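Local coordinates for TetR-family transcriptional regulator (Streptomyces coelicolor, PDB 2G7L), which probably binds operator DNA as a dimer through an N-terminal helix-turn-helix domain and regulates transcription, at residues V128-V131 with L132-A136; A117-G121 with E122-R126; T27-A30 with L31-E35. All coordinates share one frame; numbering follows the deposited sequence. Where two conformers were deposited one is given.

Contact 1. Residues V128-V131 with L132-A136; sequences VERV and LELLA
Arg130 lays its guanidinium across the isobutyl end of Leu134, four residues on, with Leu134 CD2 3.6 Å above the guanidinium plane and displaced toward its rim. Both belong to helix 122-136 of the TetR-type C-terminal domain, and the spacing is the i to i+4 step of an alpha-helix. The chain of Arg130 leaves with CG anti to the backbone N and bends at chi2 (60°), which turns the flat group along the helix toward Leu134. At its edge, near the plane, the same guanidinium meets Glu133: Arg130 NH1 forms a salt bridge to OE1 of Glu133 at 3.2 Å, the carboxylate being turned 55° out of the guanidinium plane. Glu133 OE1 is shared with Arg137, and Arg130 NH2 has a weak hydrogen bond to Gln92. Replacing Arg130 with an alanine would probably cost Glu133 one of two arginine partners and take away the flat group that lies over Leu134 CD2. Val131 and Leu134 both pack on Val96 of helix 89-106, whereas Leu135 packs on Val145 and Val149 of helix 142-161. Glu129 turns to the second subunit, where its carboxylate oxygens accept hydrogen bonds from the backbone N atoms of Ala193 and Ile194, and Ile194 of that subunit also touches Val128 and Leu132. The side chains of Val128 and Leu132 run alongside each other, but the nearly eclipsed chi1 of Val128 and its almost flat CB make its methyl positions doubtful. In the backbone, Leu134 N donates to Arg130 O at 3.1 Å with an N-H...O angle of 173°.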
loop_
_atom_site.group_PDB
_atom_site.type_symbol
_atom_site.label_atom_id
_atom_site.label_comp_id
_atom_site.label_asym_id
_atom_site.label_seq_id
_atom_site.Cartn_x
_atom_site.Cartn_y
_atom_site.Cartn_z
ATOM N N VAL A 128 14.331 6.579 -8.693
ATOM C CA VAL A 128 13.468 6.391 -9.845
ATOM C C VAL A 128 14.206 6.340 -11.182
ATOM O O VAL A 128 13.897 5.477 -12.004
ATOM C CB VAL A 128 12.023 7.148 -9.860
ATOM C CG1 VAL A 128 11.578 7.786 -8.525
ATOM C CG2 VAL A 128 11.609 7.863 -11.197
ATOM N N GLU A 129 15.206 7.228 -11.364
ATOM C CA GLU A 129 15.998 7.284 -12.610
ATOM C C GLU A 129 16.620 5.898 -12.866
ATOM O O GLU A 129 16.559 5.379 -13.936
ATOM C CB GLU A 129 17.103 8.388 -12.461
ATOM C CG GLU A 129 18.176 8.324 -13.520
ATOM C CD GLU A 129 17.665 8.848 -14.812
ATOM O OE1 GLU A 129 16.574 9.467 -14.755
ATOM O OE2 GLU A 129 18.332 8.627 -15.889
ATOM N N ARG A 130 17.211 5.321 -11.846
ATOM C CA ARG A 130 17.871 4.069 -11.918
ATOM C C ARG A 130 16.914 2.871 -12.157
ATOM O O ARG A 130 17.262 1.906 -12.828
ATOM C CB ARG A 130 18.562 3.858 -10.575
ATOM C CG ARG A 130 19.342 2.518 -10.452
ATOM C CD ARG A 130 20.482 2.431 -11.549
ATOM N NE ARG A 130 21.313 1.246 -11.317
ATOM C CZ ARG A 130 22.057 0.653 -12.256
ATOM N NH1 ARG A 130 22.064 1.113 -13.524
ATOM N NH2 ARG A 130 22.745 -0.428 -11.916
ATOM N N VAL A 131 15.733 2.893 -11.550
ATOM C CA VAL A 131 14.805 1.767 -11.678
ATOM C C VAL A 131 14.345 1.820 -13.076
ATOM O O VAL A 131 14.228 0.798 -13.721
ATOM C CB VAL A 131 13.621 1.923 -10.713
ATOM C CG1 VAL A 131 12.481 0.949 -11.111
ATOM C CG2 VAL A 131 14.073 1.592 -9.379
ATOM N N LEU A 132 14.129 3.041 -13.575
ATOM C CA LEU A 132 13.643 3.220 -14.917
ATOM C C LEU A 132 14.674 2.732 -15.980
ATOM O O LEU A 132 14.312 2.074 -16.990
ATOM C CB LEU A 132 13.378 4.693 -15.148
ATOM C CG LEU A 132 12.079 5.379 -14.806
ATOM C CD1 LEU A 132 12.224 6.920 -14.934
ATOM C CD2 LEU A 132 11.017 4.943 -15.742
ATOM N N GLU A 133 15.942 3.069 -15.725
ATOM C CA GLU A 133 17.072 2.700 -16.585
ATOM C C GLU A 133 17.146 1.188 -16.765
ATOM O O GLU A 133 17.263 0.681 -17.870
ATOM C CB GLU A 133 18.360 3.153 -15.865
ATOM C CG GLU A 133 19.583 3.354 -16.740
ATOM C CD GLU A 133 20.868 3.473 -15.891
ATOM O OE1 GLU A 133 21.864 2.811 -16.277
ATOM O OE2 GLU A 133 20.881 4.157 -14.816
ATOM N N LEU A 134 17.169 0.498 -15.638
ATOM C CA LEU A 134 17.224 -0.957 -15.595
ATOM C C LEU A 134 15.977 -1.583 -16.244
ATOM O O LEU A 134 16.061 -2.441 -17.131
ATOM C CB LEU A 134 17.352 -1.404 -14.145
ATOM C CG LEU A 134 18.699 -1.134 -13.486
ATOM C CD1 LEU A 134 18.736 -1.622 -12.054
ATOM C CD2 LEU A 134 19.862 -1.855 -14.231
ATOM N N LEU A 135 14.802 -1.157 -15.806
ATOM C CA LEU A 135 13.602 -1.756 -16.364
ATOM C C LEU A 135 13.543 -1.604 -17.868
ATOM O O LEU A 135 13.038 -2.465 -18.587
ATOM C CB LEU A 135 12.314 -1.194 -15.687
ATOM C CG LEU A 135 11.012 -1.942 -16.061
ATOM C CD1 LEU A 135 11.060 -3.518 -15.802
ATOM C CD2 LEU A 135 9.791 -1.281 -15.437
ATOM N N ALA A 136 14.003 -0.466 -18.354
ATOM C CA ALA A 136 13.957 -0.135 -19.799
ATOM C C ALA A 136 14.778 -1.149 -20.706
ATOM O O ALA A 136 14.440 -1.331 -21.885
ATOM C CB ALA A 136 14.467 1.318 -20.017
#

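Contact 2. Residues A117-G121 with E122-R126; sequences ARPSG and ENYLR
Tyr124 reaches back from the first turn of helix 122-136 over the loop before it, and most of its side chain meets that loop. Tyr124 CB lies 3.7 Å from Pro119 CB, and Tyr124 CG comes to 3.6 Å from Pro119 CB. Having CG anti to its backbone N (chi1 -171°) carries the ring toward Pro119 and Arg118. Pro119 CD sits over one ring face in a CH-pi contact, 4.3 Å from the Tyr124 centroid and 12° off the ring normal. At the ring's CD2 corner the partner changes to backbone, Pro119 O being 3.3 Å from Tyr124 CD2; this carbonyl also accepts a hydrogen bond from Thr179 OG1 of the second subunit. The hydroxyl at the tip meets aliphatic carbon, with Tyr124 OH 3.4 Å from Arg118 CD, while the guanidinium and ring planes are nearly perpendicular. The motif is a helix N-terminus with Gly121 at the N-cap, in the TetR-type C-terminal domain. Gly121 O accepts a nearly straight hydrogen bond from Leu125 N (3.1 Å, 174°) and a weak one from Tyr124 N. Asp72 of helix 63-74, which links the DNA-binding and C-terminal domains in this family, adds a second partner: its OD2 accepts a hydrogen bond from Tyr124 N and a weak one from Gly121 N. Leu125 CD1 leans back over the same turn, 3.7 Å from Gly121 O.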
loop_
_atom_site.group_PDB
_atom_site.type_symbol
_atom_site.label_atom_id
_atom_site.label_comp_id
_atom_site.label_asym_id
_atom_site.label_seq_id
_atom_site.Cartn_x
_atom_site.Cartn_y
_atom_site.Cartn_z
ATOM N N ALA A 117 2.039 10.466 0.676
ATOM C CA ALA A 117 2.845 11.403 -0.166
ATOM C C ALA A 117 4.200 10.785 -0.412
ATOM O O ALA A 117 4.885 10.427 0.522
ATOM C CB ALA A 117 2.958 12.796 0.465
ATOM N N ARG A 118 4.527 10.572 -1.698
ATOM C CA ARG A 118 5.792 9.985 -2.061
ATOM C C ARG A 118 6.891 11.026 -1.858
ATOM O O ARG A 118 6.643 12.212 -2.092
ATOM C CB ARG A 118 5.801 9.574 -3.544
ATOM C CG ARG A 118 5.098 8.256 -3.825
ATOM C CD ARG A 118 5.238 7.895 -5.255
ATOM N NE ARG A 118 4.459 8.770 -6.081
ATOM C CZ ARG A 118 4.507 8.787 -7.414
ATOM N NH1 ARG A 118 5.327 7.966 -8.068
ATOM N NH2 ARG A 118 3.749 9.653 -8.083
ATOM N N PRO A 119 8.123 10.563 -1.539
ATOM C CA PRO A 119 9.277 11.437 -1.571
ATOM C C PRO A 119 9.414 12.170 -2.907
ATOM O O PRO A 119 8.858 11.742 -3.945
ATOM C CB PRO A 119 10.446 10.479 -1.355
ATOM C CG PRO A 119 9.865 9.420 -0.509
ATOM C CD PRO A 119 8.510 9.199 -1.151
ATOM N N SER A 120 10.143 13.288 -2.865
ATOM C CA SER A 120 10.350 14.100 -4.031
ATOM C C SER A 120 11.763 14.709 -4.013
ATOM O O SER A 120 12.033 15.634 -4.745
ATOM C CB SER A 120 9.294 15.198 -4.102
ATOM O OG SER A 120 9.393 16.079 -2.982
ATOM N N GLY A 121 12.672 14.198 -3.200
ATOM C CA GLY A 121 13.965 14.849 -3.141
ATOM C C GLY A 121 14.935 14.190 -4.074
ATOM O O GLY A 121 14.557 13.317 -4.870
ATOM N N GLU A 122 16.212 14.563 -3.959
ATOM C CA GLU A 122 17.211 14.071 -4.913
ATOM C C GLU A 122 17.429 12.562 -4.917
ATOM O O GLU A 122 17.663 11.966 -5.978
ATOM C CB GLU A 122 18.585 14.784 -4.778
ATOM C CG GLU A 122 19.457 14.590 -6.062
ATOM C CD GLU A 122 18.624 14.636 -7.391
ATOM O OE1 GLU A 122 18.129 15.735 -7.765
ATOM O OE2 GLU A 122 18.479 13.576 -8.070
ATOM N N ASN A 123 17.394 11.967 -3.736
ATOM C CA ASN A 123 17.665 10.561 -3.586
ATOM C C ASN A 123 16.546 9.693 -4.216
ATOM O O ASN A 123 16.819 8.601 -4.739
ATOM C CB ASN A 123 17.846 10.226 -2.119
ATOM C CG ASN A 123 19.150 10.840 -1.520
ATOM O OD1 ASN A 123 20.187 10.845 -2.175
ATOM N ND2 ASN A 123 19.095 11.283 -0.264
ATOM N N TYR A 124 15.310 10.200 -4.180
ATOM C CA TYR A 124 14.156 9.466 -4.677
ATOM C C TYR A 124 14.169 9.603 -6.176
ATOM O O TYR A 124 14.007 8.605 -6.882
ATOM C CB TYR A 124 12.808 9.966 -4.101
ATOM C CG TYR A 124 11.611 9.047 -4.457
ATOM C CD1 TYR A 124 11.473 7.800 -3.861
ATOM C CD2 TYR A 124 10.651 9.432 -5.364
ATOM C CE1 TYR A 124 10.374 6.935 -4.168
ATOM C CE2 TYR A 124 9.540 8.581 -5.680
ATOM C CZ TYR A 124 9.430 7.329 -5.070
ATOM O OH TYR A 124 8.352 6.443 -5.333
ATOM N N LEU A 125 14.361 10.824 -6.667
ATOM C CA LEU A 125 14.570 11.035 -8.100
ATOM C C LEU A 125 15.731 10.180 -8.676
ATOM O O LEU A 125 15.652 9.740 -9.818
ATOM C CB LEU A 125 14.792 12.538 -8.389
ATOM C CG LEU A 125 13.538 13.286 -8.862
ATOM C CD1 LEU A 125 12.378 13.074 -7.879
ATOM C CD2 LEU A 125 13.894 14.760 -8.990
ATOM N N ARG A 126 16.778 9.946 -7.885
ATOM C CA ARG A 126 17.854 9.051 -8.288
ATOM C C ARG A 126 17.483 7.564 -8.285
ATOM O O ARG A 126 17.905 6.805 -9.177
ATOM C CB ARG A 126 19.128 9.252 -7.438
ATOM C CG ARG A 126 19.988 10.488 -7.920
ATOM C CD ARG A 126 21.288 10.609 -7.090
ATOM N NE ARG A 126 21.164 9.962 -5.778
ATOM C CZ ARG A 126 21.851 8.887 -5.370
ATOM N NH1 ARG A 126 22.750 8.314 -6.185
ATOM N NH2 ARG A 126 21.627 8.379 -4.137
#

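Contact 3. Residues T27-A30 with L31-E35; sequences TAVA and LMRAE
Helix 21-35, the first helix of the TetR-type N-terminal DNA-binding domain, supplies both segments, and their contact is one turn of that helix meeting the next. Four backbone bonds of the i to i+4 kind record it: Leu31 N to Thr27 O is the shortest at 2.7 Å, with an N-H...O angle of 172°, and Ala34 N to Ala30 O is the most bent at 140°. Between them come Met32 N to Ala28 O and Arg33 N to Val29 O, the latter 3.2 Å long. The side chains that pair are Val29 and Arg33, which run side by side in the same direction. Arg33 has CG anti to its carbonyl carbon (chi1 -49°), a torsion that turns CG back toward Val29 O; the 3.0 Å between Arg33 CG and Val29 O is tight and, with chi2 off a staggered value, probably strained or doubtful. Farther out, Arg33 NE comes 4.0 Å from Val29 CG1, a loose van der Waals approach in which the methyl meets the guanidinium obliquely. Leu31 CB rests 3.4 Å from Thr27 O, beside the carbonyl that its own N-H uses. Thr27 OG1 is bonded to Trp23 O one turn earlier. Two helices flank this stretch: Thr27 and Leu31 pack on Leu45 of helix 42-48, while Ala28 meets Val70, Val29 meets Ala73, and the selenomethionine Met32 and Arg33 both meet Leu74, all three on helix 63-74.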
loop_
_atom_site.group_PDB
_atom_site.type_symbol
_atom_site.label_atom_id
_atom_site.label_comp_id
_atom_site.label_asym_id
_atom_site.label_seq_id
_atom_site.Cartn_x
_atom_site.Cartn_y
_atom_site.Cartn_z
ATOM N N THR A 27 17.213 18.313 10.841
ATOM C CA THR A 27 16.703 18.327 12.228
ATOM C C THR A 27 15.671 17.200 12.489
ATOM O O THR A 27 15.762 16.474 13.499
ATOM C CB THR A 27 16.059 19.707 12.555
ATOM O OG1 THR A 27 17.019 20.734 12.318
ATOM C CG2 THR A 27 15.661 19.806 14.003
ATOM N N ALA A 28 14.694 17.066 11.572
ATOM C CA ALA A 28 13.734 15.943 11.608
ATOM C C ALA A 28 14.464 14.619 11.684
ATOM O O ALA A 28 14.067 13.764 12.447
ATOM C CB ALA A 28 12.812 15.967 10.394
ATOM N N VAL A 29 15.530 14.454 10.892
ATOM C CA VAL A 29 16.261 13.207 10.850
ATOM C C VAL A 29 16.891 12.935 12.199
ATOM O O VAL A 29 16.807 11.805 12.724
ATOM C CB VAL A 29 17.363 13.204 9.753
ATOM C CG1 VAL A 29 18.270 11.942 9.893
ATOM C CG2 VAL A 29 16.752 13.216 8.321
ATOM N N ALA A 30 17.575 13.954 12.745
ATOM C CA ALA A 30 18.220 13.856 14.051
ATOM C C ALA A 30 17.196 13.593 15.134
ATOM O O ALA A 30 17.418 12.746 15.961
ATOM C CB ALA A 30 19.053 15.189 14.369
ATOM N N LEU A 31 16.078 14.314 15.120
ATOM C CA LEU A 31 14.966 14.037 16.062
ATOM C C LEU A 31 14.450 12.566 16.037
ATOM O O LEU A 31 14.214 11.972 17.108
ATOM C CB LEU A 31 13.821 14.992 15.805
ATOM C CG LEU A 31 12.778 15.122 16.886
ATOM C CD1 LEU A 31 13.434 15.376 18.252
ATOM C CD2 LEU A 31 11.906 16.278 16.453
HETATM N N MSE A 32 14.342 11.967 14.837
HETATM C CA MSE A 32 13.909 10.577 14.704
HETATM C C MSE A 32 14.883 9.568 15.340
HETATM O O MSE A 32 14.469 8.689 16.070
HETATM C CB MSE A 32 13.693 10.215 13.238
HETATM C CG MSE A 32 13.730 8.677 12.987
HETATM SE SE MSE A 32 13.618 8.327 11.127
HETATM C CE MSE A 32 15.535 7.815 11.037
ATOM N N ARG A 33 16.155 9.670 14.992
ATOM C CA ARG A 33 17.220 8.853 15.562
ATOM C C ARG A 33 17.349 8.934 17.105
ATOM O O ARG A 33 17.727 7.962 17.751
ATOM C CB ARG A 33 18.544 9.321 14.960
ATOM C CG ARG A 33 18.514 9.441 13.484
ATOM C CD ARG A 33 19.298 8.342 12.923
ATOM N NE ARG A 33 19.613 8.520 11.514
ATOM C CZ ARG A 33 19.330 7.623 10.568
ATOM N NH1 ARG A 33 18.675 6.468 10.883
ATOM N NH2 ARG A 33 19.705 7.879 9.303
ATOM N N ALA A 34 17.055 10.106 17.657
ATOM C CA ALA A 34 17.217 10.373 19.054
ATOM C C ALA A 34 15.971 9.987 19.828
ATOM O O ALA A 34 16.031 9.567 20.993
ATOM C CB ALA A 34 17.532 11.890 19.255
ATOM N N GLU A 35 14.829 10.115 19.193
ATOM C CA GLU A 35 13.573 10.057 19.945
ATOM C C GLU A 35 12.474 9.152 19.354
ATOM O O GLU A 35 11.428 8.961 19.993
ATOM C CB GLU A 35 13.052 11.487 20.191
ATOM C CG GLU A 35 13.965 12.357 21.102
ATOM C CD GLU A 35 13.205 13.504 21.718
ATOM O OE1 GLU A 35 12.334 13.227 22.563
ATOM O OE2 GLU A 35 13.447 14.680 21.351
#

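Along the chain contact 3 comes first, then contact 2, then contact 1. Contact 3 lies in helix 21-35 of the DNA-binding domain, about 31 Å from contact 1 and 19 Å from contact 2, centre to centre. Contact 2 joins the loop 117-121 to the first turn of helix 122-136 in the C-terminal domain, and contact 1 lies further along the same helix, their centres about 14 Å apart; both touch the second subunit. Contact 3 touches no other chain of the assembly. Although contacts 2 and 3 come no nearer than about 9 Å, both pack on helix 63-74, a plausible route by which changes in the dimeric C-terminal domain could reach the DNA-binding domain.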